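Local coordinates for Keto/oxoacid ferredoxin oxidoreductase, gamma subunit (Geobacter sulfurreducens, PDB 3ON3), which is the gamma subunit of a keto/oxoacid ferredoxin oxidoreductase, which probably takes part in the ferredoxin-coupled oxidation of 2-oxoacids, at residues G22-E27 / K153-R158; Q36-Q41 / E55-D60; N132-G137 / R168-M173. All coordinates share one frame; numbering follows the deposited sequence. Where two conformers were deposited one is given.

Interaction 1: residues G22-E27 / K153-R158; sequences GVIMAE and KAVLSR. With SO4 (sulfate ion), chain C.
Arg158 grips the carboxylate of Glu27 side-on, using NE and one terminal nitrogen for two different oxygens. Arg158 NE to Glu27 OE1 is 2.9 Å, nearly straight at 170° and in the guanidinium plane; Arg158 NH2 to Glu27 OE2, at 2.7 Å, is tilted out of it. Both oxygens use their syn lone pairs, and the two flat groups are nearly coplanar, the geometry of a bidentate salt bridge. A bend at chi2 of Arg158 (-100°) turns the guanidinium to the carboxylate. Val23 CG1 packs over one face of the guanidinium, 3.8 Å from Arg158 NE. Deeper in, Ile24 CG2 meets Val155 CG2 at 3.8 Å, while Ala154 CB lies 3.3 Å from Ile24 O.

A second shell fixes these groups. One water donates to both Glu27 OE1 and Ala154 O, and Glu27 OE2 also bonds Tyr43 OH of the second subunit. Arg158 NH2 serves both anions, donating also to sulfate O3 at 2.8 Å, while Arg158 NH1 donates to sulfate O1 at 3.0 Å; the sulfate, probably from the crystallisation liquor, is held as well by Gly17 N of that subunit.

The segment axes approach to 8.5 Å at 133°. Helix 18-32 meets helix 148-157 on one side and strand 36-43 on another, where Val23 and Ala26 touch Gln39; Val155 packs on Ile133 and Leu136 of helix 131-143.

Interaction 2: residues Q36-Q41 / E55-D60; sequences QAVQSQ and EVIISD
Val38 and Ile57 are paired across the antiparallel beta hairpin formed by strands 36-43 and 52-59. The strand directions differ by 171°, and six backbone hydrogen bonds join the hydrogen-bonded pairs Gln36-Ser59, Val38-Ile57 and Ser40-Glu55. At the middle pair, Val38 N to Ile57 O and Ile57 N to Val38 O are both 3.0 Å long. Between these pairs come Ala37-Ile58 and Gln39-Val56, non-hydrogen-bonded, with CA-H...O contacts such as Ala37 CA to Ile57 O at 3.2 Å.

The two faces differ in burial. Ala37, Gln39, Val56 and Ile58 are buried on the face turned to helix 18-32: Ala37 CB lies 4.0 Å from Ile58 CG1, and Ile58 also packs on Met25. The opposite face is partly open to solvent. There Val38 and Ile57 lie side by side, pointing the same way, with Val38 CG1 3.7 Å from Ile57 CB; chi1 of 70° sets CG1 between the backbone N and the carbonyl carbon, on the Ile57 side. Val63 adds cover, while Glu55 sends its carboxylate to a salt bridge with Lys53.

Strand 36-43 also pairs antiparallel with a strand of the second subunit, continuing the sheet across the interface. Gln39 OE1 bonds Gln41 NE2 of that subunit, and Gln41 NE2 bonds its Gln39 OE1, in a glutamine cluster spanning the boundary. Within one chain the two amides bond reciprocally: Gln41 NE2 donates to Gln39 OE1 at 2.9 Å, in the carbonyl plane and on a lone pair, and Gln39 NE2 donates to Gln41 OE1 at 2.6 Å.

Interaction 3: residues N132-G137 / R168-M173; sequences NIVALG and RKAFQM
Val134 and Gly137 bring their backbones close to Ala170 and Phe171, with the two helix segments crossing at -41° and their axes only 6.8 Å apart. Two CA-H...O contacts accompany this approach: Val134 CA to Ala170 O and Gly137 CA to Phe171 O are each 3.5 Å, the first with an angle of 155° at the hydrogen. The methyl of Ala170 points into the interface, where Val134 CG2 lies 3.9 Å from Ala170 CB and Ile133 CG2 is also in contact with it.

This is a close helix-helix crossing in which small residues allow the approach, Ala170 facing Val134 and Gly137 facing the Phe171 backbone, with hydrophobic side chains flanking them. Phe171 has CG anti to the backbone N (chi1 168°), which carries its ring alongside helix 131-143. Gly137 CA is 3.6 Å from Phe171 CD1, and Leu136 CD1 comes to the ring edge, 4.0 Å from Phe171 CE1. At the base of the ring, Ile133 CG2 packs 3.9 Å from Phe171 CB, the two side chains crossing at about a right angle. Val155 of helix 148-157 also touches Phe171, while Ile117 and Ala121 of helix 117-125 pack on Val134.

In the fold
Helix 18-32 connects the sheet to the helices packed against it. Interactions 1 and 2 have centres 12 Å apart and touch directly: Ala26 O lies 3.6 Å from Ala37 CB. Interactions 1 and 3 have centres also 12 Å apart and touch as well, with Met25 CG 3.2 Å from Leu136 CD2. Interactions 2 and 3 lie on opposite sides of the chain's centre, 20 Å between their centres and about 7 Å at their nearest atoms, so interaction 1 bridges them. The second subunit reaches interactions 1 and 2 but does not touch the segments of interaction 3; the sulfate belongs to the interface side, beside Arg158 of interaction 1.

Interaction 1: residues G22-E27 / K153-R158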
ATOM      1  N   GLY B  22      -0.002  -1.657   6.900  1.00 32.03           N
ATOM      2  CA  GLY B  22       1.109  -2.393   6.342  1.00 41.47           C
ATOM      3  C   GLY B  22       2.169  -1.449   5.820  1.00 44.27           C
ATOM      4  O   GLY B  22       3.363  -1.613   6.090  1.00 38.65           O
ATOM      5  N   VAL B  23       1.731  -0.444   5.074  1.00 44.90           N
ATOM      6  CA  VAL B  23       2.663   0.519   4.512  1.00 38.75           C
ATOM      7  C   VAL B  23       3.426   1.300   5.598  1.00 38.37           C
ATOM      8  O   VAL B  23       4.653   1.403   5.554  1.00 32.86           O
ATOM      9  CB  VAL B  23       1.972   1.476   3.553  1.00 31.39           C
ATOM     10  CG1 VAL B  23       2.860   2.686   3.315  1.00 31.10           C
ATOM     11  CG2 VAL B  23       1.627   0.750   2.241  1.00 36.33           C
ATOM     12  N   ILE B  24       2.687   1.843   6.562  1.00 34.92           N
ATOM     13  CA  ILE B  24       3.282   2.500   7.722  1.00 39.90           C
ATOM     14  C   ILE B  24       4.328   1.624   8.443  1.00 42.50           C
ATOM     15  O   ILE B  24       5.446   2.076   8.723  1.00 31.26           O
ATOM     16  CB  ILE B  24       2.194   2.953   8.703  1.00 33.89           C
ATOM     17  CG1 ILE B  24       1.347   4.055   8.065  1.00 43.02           C
ATOM     18  CG2 ILE B  24       2.814   3.436  10.005  1.00 32.20           C
ATOM     19  CD1 ILE B  24       0.143   4.444   8.878  1.00 37.45           C
HETATM   20  N   MSE B  25       3.978   0.366   8.708  1.00 37.78           N
HETATM   21  CA  MSE B  25       4.922  -0.564   9.332  1.00 37.35           C
HETATM   22  C   MSE B  25       6.183  -0.779   8.505  1.00 38.33           C
HETATM   23  O   MSE B  25       7.279  -0.848   9.062  1.00 35.20           O
HETATM   24  CB  MSE B  25       4.275  -1.928   9.608  1.00 46.54           C
HETATM   25  CG  MSE B  25       3.646  -2.076  10.971  1.00 55.51           C
HETATM   26 SE   MSE B  25       4.893  -2.073  12.480  0.71 51.25          SE
HETATM   27  CE  MSE B  25       6.443  -2.810  11.578  1.00 34.40           C
ATOM     28  N   ALA B  26       6.029  -0.918   7.184  1.00 36.26           N
ATOM     29  CA  ALA B  26       7.169  -1.126   6.297  1.00 43.04           C
ATOM     30  C   ALA B  26       8.120   0.089   6.276  1.00 43.27           C
ATOM     31  O   ALA B  26       9.347  -0.066   6.294  1.00 46.71           O
ATOM     32  CB  ALA B  26       6.691  -1.491   4.854  1.00 30.45           C
ATOM     33  N   GLU B  27       7.547   1.289   6.231  1.00 39.05           N
ATOM     34  CA  GLU B  27       8.332   2.528   6.211  1.00 39.34           C
ATOM     35  C   GLU B  27       8.954   2.866   7.582  1.00 40.74           C
ATOM     36  O   GLU B  27      10.020   3.479   7.654  1.00 35.19           O
ATOM     37  CB  GLU B  27       7.486   3.683   5.650  1.00 47.18           C
ATOM     38  CG  GLU B  27       7.186   3.520   4.140  1.00 46.74           C
ATOM     39  CD  GLU B  27       6.095   4.446   3.597  1.00 44.42           C
ATOM     40  OE1 GLU B  27       5.454   5.163   4.389  1.00 38.59           O
ATOM     41  OE2 GLU B  27       5.871   4.442   2.358  1.00 49.88           O
ATOM     42  N   LYS B 153       6.954   8.286  13.536  1.00 40.03           N
ATOM     43  CA  LYS B 153       7.339   9.100  12.380  1.00 37.79           C
ATOM     44  C   LYS B 153       6.634   8.604  11.131  1.00 36.71           C
ATOM     45  O   LYS B 153       6.047   9.397  10.397  1.00 39.61           O
ATOM     46  CB  LYS B 153       8.849   9.079  12.159  1.00 38.81           C
ATOM     47  CG  LYS B 153       9.652   9.931  13.146  1.00 46.15           C
ATOM     48  CD  LYS B 153      11.069  10.110  12.657  1.00 51.34           C
ATOM     49  CE  LYS B 153      11.878  10.979  13.589  1.00 62.81           C
ATOM     50  NZ  LYS B 153      13.226  11.270  13.024  1.00 69.33           N
ATOM     51  N   ALA B 154       6.687   7.291  10.908  1.00 34.56           N
ATOM     52  CA  ALA B 154       5.943   6.664   9.805  1.00 37.54           C
ATOM     53  C   ALA B 154       4.436   6.922   9.836  1.00 38.51           C
ATOM     54  O   ALA B 154       3.846   7.215   8.799  1.00 40.13           O
ATOM     55  CB  ALA B 154       6.238   5.149   9.717  1.00 33.23           C
ATOM     56  N   VAL B 155       3.809   6.804  11.009  1.00 36.87           N
ATOM     57  CA  VAL B 155       2.383   7.089  11.123  1.00 31.06           C
ATOM     58  C   VAL B 155       2.104   8.526  10.706  1.00 34.29           C
ATOM     59  O   VAL B 155       1.268   8.791   9.851  1.00 38.39           O
ATOM     60  CB  VAL B 155       1.822   6.917  12.555  1.00 31.06           C
ATOM     61  CG1 VAL B 155       0.408   7.481  12.634  1.00 30.29           C
ATOM     62  CG2 VAL B 155       1.816   5.459  13.004  1.00 29.78           C
ATOM     63  N   LEU B 156       2.825   9.455  11.308  1.00 32.17           N
ATOM     64  CA  LEU B 156       2.493  10.865  11.167  1.00 39.20           C
ATOM     65  C   LEU B 156       2.802  11.419   9.774  1.00 34.64           C
ATOM     66  O   LEU B 156       2.237  12.410   9.370  1.00 36.30           O
ATOM     67  CB  LEU B 156       3.183  11.678  12.263  1.00 48.14           C
ATOM     68  CG  LEU B 156       2.791  11.230  13.674  1.00 47.86           C
ATOM     69  CD1 LEU B 156       3.665  11.893  14.730  1.00 43.14           C
ATOM     70  CD2 LEU B 156       1.320  11.509  13.927  1.00 41.90           C
ATOM     71  N   SER B 157       3.690  10.762   9.046  1.00 33.55           N
ATOM     72  CA  SER B 157       4.032  11.204   7.703  0.77 40.57           C
ATOM     73  C   SER B 157       2.972  10.779   6.680  1.00 41.84           C
ATOM     74  O   SER B 157       2.937  11.300   5.559  1.00 36.09           O
ATOM     75  CB  SER B 157       5.405  10.673   7.297  0.77 38.81           C
ATOM     76  OG  SER B 157       6.373  11.030   8.263  0.77 43.33           O
ATOM     77  N   ARG B 158       2.100   9.854   7.074  1.00 40.49           N
ATOM     78  CA  ARG B 158       1.034   9.363   6.194  1.00 45.95           C
ATOM     79  C   ARG B 158      -0.347   9.873   6.616  1.00 44.09           C
ATOM     80  O   ARG B 158      -1.362   9.253   6.346  1.00 50.50           O
ATOM     81  CB  ARG B 158       1.039   7.831   6.177  1.00 48.37           C
ATOM     82  CG  ARG B 158       2.277   7.241   5.536  1.00 52.66           C
ATOM     83  CD  ARG B 158       1.950   6.839   4.134  1.00 48.39           C
ATOM     84  NE  ARG B 158       3.099   6.444   3.333  1.00 40.92           N
ATOM     85  CZ  ARG B 158       3.119   6.568   2.010  1.00 35.85           C
ATOM     86  NH1 ARG B 158       2.069   7.089   1.394  1.00 38.85           N
ATOM     87  NH2 ARG B 158       4.175   6.190   1.310  1.00 34.01           N
TER
HETATM   88  S   SO4 C 183       3.413   7.402  -2.109  1.00 49.41           S
HETATM   89  O1  SO4 C 183       2.093   6.998  -1.647  1.00 53.31           O
HETATM   90  O2  SO4 C 183       3.262   8.526  -3.015  1.00 64.26           O
HETATM   91  O3  SO4 C 183       4.202   7.814  -0.950  1.00 62.86           O
HETATM   92  O4  SO4 C 183       4.117   6.317  -2.784  1.00 56.89           O
HETATM   93  O   HOH W   1       5.438   6.888   6.509  1.00 41.92           O

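Interaction 2: residues Q36-Q41 / E55-D60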
ATOM      1  N   GLN B  36      15.252  -3.432   6.234  1.00 52.31           N
ATOM      2  CA  GLN B  36      14.660  -3.679   4.928  1.00 57.85           C
ATOM      3  C   GLN B  36      13.230  -4.133   5.154  1.00 53.94           C
ATOM      4  O   GLN B  36      12.912  -4.678   6.201  1.00 48.56           O
ATOM      5  CB  GLN B  36      15.437  -4.767   4.186  1.00 65.54           C
ATOM      6  CG  GLN B  36      16.946  -4.611   4.282  1.00 77.97           C
ATOM      7  CD  GLN B  36      17.598  -4.428   2.933  1.00 84.51           C
ATOM      8  OE1 GLN B  36      17.013  -3.844   2.022  1.00 84.56           O
ATOM      9  NE2 GLN B  36      18.822  -4.927   2.797  1.00 91.92           N
ATOM     10  N   ALA B  37      12.364  -3.916   4.177  1.00 46.21           N
ATOM     11  CA  ALA B  37      10.985  -4.324   4.346  1.00 46.27           C
ATOM     12  C   ALA B  37      10.256  -4.453   3.023  1.00 45.16           C
ATOM     13  O   ALA B  37      10.562  -3.768   2.044  1.00 44.94           O
ATOM     14  CB  ALA B  37      10.243  -3.369   5.274  1.00 42.35           C
ATOM     15  N   VAL B  38       9.279  -5.345   3.019  1.00 41.55           N
ATOM     16  CA  VAL B  38       8.437  -5.550   1.864  1.00 40.38           C
ATOM     17  C   VAL B  38       6.990  -5.576   2.347  1.00 44.62           C
ATOM     18  O   VAL B  38       6.661  -6.215   3.346  1.00 46.35           O
ATOM     19  CB  VAL B  38       8.853  -6.825   1.112  1.00 43.94           C
ATOM     20  CG1 VAL B  38       8.504  -8.062   1.918  1.00 50.17           C
ATOM     21  CG2 VAL B  38       8.241  -6.865  -0.295  1.00 50.60           C
ATOM     22  N   GLN B  39       6.137  -4.820   1.675  1.00 47.66           N
ATOM     23  CA  GLN B  39       4.724  -4.756   2.038  1.00 46.85           C
ATOM     24  C   GLN B  39       3.891  -5.174   0.821  1.00 44.07           C
ATOM     25  O   GLN B  39       4.209  -4.802  -0.300  1.00 39.53           O
ATOM     26  CB  GLN B  39       4.365  -3.340   2.479  1.00 35.78           C
ATOM     27  CG  GLN B  39       3.035  -3.220   3.182  1.00 42.19           C
ATOM     28  CD  GLN B  39       1.859  -3.335   2.229  1.00 45.70           C
ATOM     29  OE1 GLN B  39       1.883  -2.790   1.121  1.00 46.05           O
ATOM     30  NE2 GLN B  39       0.817  -4.036   2.662  1.00 43.96           N
ATOM     31  N   SER B  40       2.835  -5.945   1.032  1.00 42.60           N
ATOM     32  CA  SER B  40       2.076  -6.479  -0.099  1.00 46.53           C
ATOM     33  C   SER B  40       0.720  -7.022   0.308  1.00 41.12           C
ATOM     34  O   SER B  40       0.500  -7.345   1.467  1.00 42.51           O
ATOM     35  CB  SER B  40       2.854  -7.599  -0.784  1.00 53.35           C
ATOM     36  OG  SER B  40       2.887  -8.752   0.037  1.00 55.56           O
ATOM     37  N   GLN B  41      -0.176  -7.120  -0.669  1.00 48.38           N
ATOM     38  CA  GLN B  41      -1.493  -7.722  -0.484  1.00 56.38           C
ATOM     39  C   GLN B  41      -1.882  -8.502  -1.727  1.00 59.10           C
ATOM     40  O   GLN B  41      -1.633  -8.056  -2.854  1.00 62.78           O
ATOM     41  CB  GLN B  41      -2.562  -6.666  -0.196  1.00 57.67           C
ATOM     42  CG  GLN B  41      -2.236  -5.298  -0.760  1.00 59.20           C
ATOM     43  CD  GLN B  41      -1.258  -4.541   0.125  1.00 61.15           C
ATOM     44  OE1 GLN B  41      -1.372  -4.571   1.351  1.00 54.49           O
ATOM     45  NE2 GLN B  41      -0.296  -3.856  -0.492  1.00 61.68           N
ATOM     46  N   GLU B  55       0.312  -7.821   4.228  1.00 43.92           N
ATOM     47  CA  GLU B  55       1.461  -8.429   4.890  1.00 50.58           C
ATOM     48  C   GLU B  55       2.656  -7.498   4.939  1.00 45.05           C
ATOM     49  O   GLU B  55       2.823  -6.636   4.068  1.00 44.64           O
ATOM     50  CB  GLU B  55       1.880  -9.715   4.184  1.00 58.48           C
ATOM     51  CG  GLU B  55       0.887 -10.846   4.286  1.00 77.74           C
ATOM     52  CD  GLU B  55       1.409 -12.105   3.630  1.00 97.65           C
ATOM     53  OE1 GLU B  55       2.611 -12.130   3.280  1.00102.54           O
ATOM     54  OE2 GLU B  55       0.627 -13.066   3.466  1.00105.75           O
ATOM     55  N   VAL B  56       3.486  -7.671   5.960  1.00 37.22           N
ATOM     56  CA  VAL B  56       4.767  -6.986   5.995  1.00 41.77           C
ATOM     57  C   VAL B  56       5.850  -7.928   6.508  1.00 41.77           C
ATOM     58  O   VAL B  56       5.656  -8.669   7.473  1.00 38.76           O
ATOM     59  CB  VAL B  56       4.724  -5.636   6.792  1.00 42.88           C
ATOM     60  CG1 VAL B  56       4.167  -5.843   8.186  1.00 56.70           C
ATOM     61  CG2 VAL B  56       6.120  -4.993   6.856  1.00 37.23           C
ATOM     62  N   ILE B  57       6.983  -7.907   5.828  1.00 36.48           N
ATOM     63  CA  ILE B  57       8.115  -8.718   6.214  1.00 44.75           C
ATOM     64  C   ILE B  57       9.288  -7.779   6.392  1.00 46.56           C
ATOM     65  O   ILE B  57       9.604  -6.990   5.499  1.00 47.19           O
ATOM     66  CB  ILE B  57       8.469  -9.770   5.145  1.00 50.22           C
ATOM     67  CG1 ILE B  57       7.231 -10.596   4.750  1.00 37.88           C
ATOM     68  CG2 ILE B  57       9.599 -10.664   5.648  1.00 55.70           C
ATOM     69  CD1 ILE B  57       7.420 -11.379   3.451  1.00 45.81           C
ATOM     70  N   ILE B  58       9.909  -7.858   7.563  1.00 39.67           N
ATOM     71  CA  ILE B  58      10.992  -6.962   7.942  1.00 38.71           C
ATOM     72  C   ILE B  58      12.207  -7.804   8.261  1.00 44.00           C
ATOM     73  O   ILE B  58      12.089  -8.922   8.760  1.00 47.96           O
ATOM     74  CB  ILE B  58      10.570  -6.124   9.171  1.00 43.96           C
ATOM     75  CG1 ILE B  58       9.448  -5.155   8.780  1.00 35.58           C
ATOM     76  CG2 ILE B  58      11.762  -5.403   9.816  1.00 41.57           C
ATOM     77  CD1 ILE B  58       8.649  -4.665   9.971  1.00 39.21           C
ATOM     78  N   SER B  59      13.384  -7.281   7.964  1.00 48.33           N
ATOM     79  CA  SER B  59      14.593  -8.013   8.290  1.00 52.72           C
ATOM     80  C   SER B  59      15.815  -7.110   8.301  1.00 60.96           C
ATOM     81  O   SER B  59      15.859  -6.078   7.607  1.00 50.33           O
ATOM     82  CB  SER B  59      14.787  -9.169   7.315  1.00 56.24           C
ATOM     83  OG  SER B  59      15.890  -9.957   7.700  1.00 63.97           O
ATOM     84  N   ASP B  60      16.795  -7.493   9.113  1.00 64.83           N
ATOM     85  CA  ASP B  60      18.078  -6.812   9.137  1.00 76.06           C
ATOM     86  C   ASP B  60      18.770  -6.966   7.789  1.00 78.60           C
ATOM     87  O   ASP B  60      19.604  -6.141   7.405  1.00 78.96           O
ATOM     88  CB  ASP B  60      18.960  -7.370  10.253  1.00 86.29           C
ATOM     89  CG  ASP B  60      18.616  -6.793  11.610  1.00 94.76           C
ATOM     90  OD1 ASP B  60      18.589  -5.550  11.736  1.00 99.60           O
ATOM     91  OD2 ASP B  60      18.383  -7.578  12.553  1.00 98.19           O
TER

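Interaction 3: residues N132-G137 / R168-M173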
ATOM      1  N   ASN B 132      -7.229   1.446  12.537  1.00 36.34           N
ATOM      2  CA  ASN B 132      -5.986   0.860  12.036  1.00 34.38           C
ATOM      3  C   ASN B 132      -4.728   1.469  12.655  1.00 34.24           C
ATOM      4  O   ASN B 132      -3.706   0.803  12.731  1.00 40.52           O
ATOM      5  CB  ASN B 132      -5.912   0.961  10.511  1.00 38.37           C
ATOM      6  CG  ASN B 132      -5.950   2.398  10.011  1.00 38.00           C
ATOM      7  OD1 ASN B 132      -6.551   3.282  10.632  1.00 52.20           O
ATOM      8  ND2 ASN B 132      -5.304   2.637   8.882  1.00 31.76           N
ATOM      9  N   ILE B 133      -4.809   2.731  13.080  1.00 35.46           N
ATOM     10  CA  ILE B 133      -3.671   3.420  13.710  1.00 33.35           C
ATOM     11  C   ILE B 133      -3.538   2.942  15.144  1.00 30.73           C
ATOM     12  O   ILE B 133      -2.447   2.654  15.607  1.00 30.57           O
ATOM     13  CB  ILE B 133      -3.802   4.982  13.680  1.00 40.99           C
ATOM     14  CG1 ILE B 133      -4.037   5.486  12.252  1.00 48.03           C
ATOM     15  CG2 ILE B 133      -2.556   5.663  14.276  1.00 34.14           C
ATOM     16  CD1 ILE B 133      -3.053   4.910  11.213  1.00 35.47           C
ATOM     17  N   VAL B 134      -4.667   2.840  15.833  1.00 34.81           N
ATOM     18  CA  VAL B 134      -4.704   2.170  17.129  1.00 32.85           C
ATOM     19  C   VAL B 134      -4.038   0.796  17.095  1.00 31.15           C
ATOM     20  O   VAL B 134      -3.181   0.493  17.920  1.00 37.51           O
ATOM     21  CB  VAL B 134      -6.115   2.003  17.642  1.00 31.64           C
ATOM     22  CG1 VAL B 134      -6.084   1.375  19.054  1.00 30.79           C
ATOM     23  CG2 VAL B 134      -6.828   3.338  17.661  1.00 38.38           C
ATOM     24  N   ALA B 135      -4.417  -0.023  16.120  1.00 32.48           N
ATOM     25  CA  ALA B 135      -3.908  -1.388  16.021  1.00 37.13           C
ATOM     26  C   ALA B 135      -2.405  -1.383  15.745  1.00 34.27           C
ATOM     27  O   ALA B 135      -1.666  -2.256  16.184  1.00 38.26           O
ATOM     28  CB  ALA B 135      -4.648  -2.139  14.921  1.00 46.37           C
ATOM     29  N   LEU B 136      -1.971  -0.380  15.002  1.00 36.42           N
ATOM     30  CA  LEU B 136      -0.580  -0.248  14.609  1.00 36.22           C
ATOM     31  C   LEU B 136       0.269   0.096  15.833  1.00 35.67           C
ATOM     32  O   LEU B 136       1.368  -0.444  16.014  1.00 34.46           O
ATOM     33  CB  LEU B 136      -0.473   0.837  13.539  1.00 40.17           C
ATOM     34  CG  LEU B 136       0.830   1.101  12.793  1.00 45.42           C
ATOM     35  CD1 LEU B 136       1.825   1.856  13.693  1.00 40.42           C
ATOM     36  CD2 LEU B 136       1.412  -0.194  12.236  1.00 43.13           C
ATOM     37  N   GLY B 137      -0.249   0.985  16.672  1.00 33.16           N
ATOM     38  CA  GLY B 137       0.393   1.303  17.947  1.00 26.52           C
ATOM     39  C   GLY B 137       0.463   0.051  18.807  1.00 27.38           C
ATOM     40  O   GLY B 137       1.488  -0.260  19.437  1.00 36.61           O
ATOM     41  N   ARG B 168      -1.804  10.860  16.377  1.00 31.11           N
ATOM     42  CA  ARG B 168      -0.840  10.692  17.458  1.00 34.50           C
ATOM     43  C   ARG B 168      -1.514  10.035  18.663  1.00 34.27           C
ATOM     44  O   ARG B 168      -0.990   9.092  19.231  1.00 37.36           O
ATOM     45  CB  ARG B 168      -0.206  12.033  17.866  1.00 34.73           C
ATOM     46  CG  ARG B 168       0.313  12.060  19.310  1.00 39.88           C
ATOM     47  CD  ARG B 168       1.538  11.173  19.550  1.00 44.67           C
ATOM     48  NE  ARG B 168       1.797  11.041  20.989  1.00 56.20           N
ATOM     49  CZ  ARG B 168       2.913  10.560  21.539  1.00 47.71           C
ATOM     50  NH1 ARG B 168       3.925  10.158  20.788  1.00 52.38           N
ATOM     51  NH2 ARG B 168       3.013  10.478  22.857  1.00 57.34           N
ATOM     52  N   LYS B 169      -2.683  10.555  19.043  1.00 37.38           N
ATOM     53  CA  LYS B 169      -3.466  10.009  20.146  1.00 32.63           C
ATOM     54  C   LYS B 169      -3.861   8.540  19.921  1.00 38.30           C
ATOM     55  O   LYS B 169      -3.752   7.709  20.827  1.00 46.39           O
ATOM     56  CB  LYS B 169      -4.706  10.873  20.400  1.00 34.71           C
ATOM     57  CG  LYS B 169      -5.487  10.495  21.663  1.00 40.03           C
ATOM     58  CD  LYS B 169      -6.653  11.448  21.887  1.00 49.57           C
ATOM     59  CE  LYS B 169      -7.431  11.094  23.143  1.00 63.31           C
ATOM     60  NZ  LYS B 169      -6.560  11.174  24.358  1.00 75.85           N
ATOM     61  N   ALA B 170      -4.309   8.221  18.714  1.00 32.55           N
ATOM     62  CA  ALA B 170      -4.704   6.859  18.378  1.00 37.75           C
ATOM     63  C   ALA B 170      -3.515   5.920  18.515  1.00 36.63           C
ATOM     64  O   ALA B 170      -3.626   4.822  19.067  1.00 34.48           O
ATOM     65  CB  ALA B 170      -5.271   6.798  16.939  1.00 30.15           C
ATOM     66  N   PHE B 171      -2.383   6.351  17.978  1.00 28.77           N
ATOM     67  CA  PHE B 171      -1.174   5.547  18.018  1.00 31.38           C
ATOM     68  C   PHE B 171      -0.727   5.308  19.466  1.00 35.68           C
ATOM     69  O   PHE B 171      -0.430   4.180  19.853  1.00 32.02           O
ATOM     70  CB  PHE B 171      -0.070   6.242  17.219  1.00 36.43           C
ATOM     71  CG  PHE B 171       1.301   5.645  17.413  1.00 40.61           C
ATOM     72  CD1 PHE B 171       1.664   4.471  16.759  1.00 34.71           C
ATOM     73  CD2 PHE B 171       2.243   6.278  18.221  1.00 40.04           C
ATOM     74  CE1 PHE B 171       2.935   3.926  16.927  1.00 37.12           C
ATOM     75  CE2 PHE B 171       3.523   5.735  18.401  1.00 36.80           C
ATOM     76  CZ  PHE B 171       3.869   4.565  17.753  1.00 39.50           C
ATOM     77  N   GLN B 172      -0.676   6.381  20.253  1.00 33.65           N
ATOM     78  CA  GLN B 172      -0.252   6.303  21.653  1.00 33.80           C
ATOM     79  C   GLN B 172      -1.166   5.367  22.442  1.00 39.85           C
ATOM     80  O   GLN B 172      -0.704   4.511  23.181  1.00 41.92           O
ATOM     81  CB  GLN B 172      -0.241   7.707  22.282  1.00 31.81           C
ATOM     82  CG  GLN B 172       0.122   7.736  23.753  1.00 39.90           C
ATOM     83  CD  GLN B 172       1.425   7.020  24.044  1.00 38.98           C
ATOM     84  OE1 GLN B 172       2.392   7.137  23.304  1.00 38.28           O
ATOM     85  NE2 GLN B 172       1.443   6.260  25.119  1.00 35.82           N
HETATM   86  N   MSE B 173      -2.470   5.525  22.255  1.00 37.92           N
HETATM   87  CA  MSE B 173      -3.449   4.711  22.960  1.00 36.57           C
HETATM   88  C   MSE B 173      -3.426   3.240  22.578  1.00 37.60           C
HETATM   89  O   MSE B 173      -3.586   2.370  23.445  1.00 28.73           O
HETATM   90  CB  MSE B 173      -4.852   5.272  22.780  1.00 40.54           C
HETATM   91  CG  MSE B 173      -5.025   6.659  23.373  1.00 51.98           C
HETATM   92 SE   MSE B 173      -6.900   7.067  23.744  1.00 81.46          SE
HETATM   93  CE  MSE B 173      -7.166   5.837  25.240  1.00 73.76           C
TER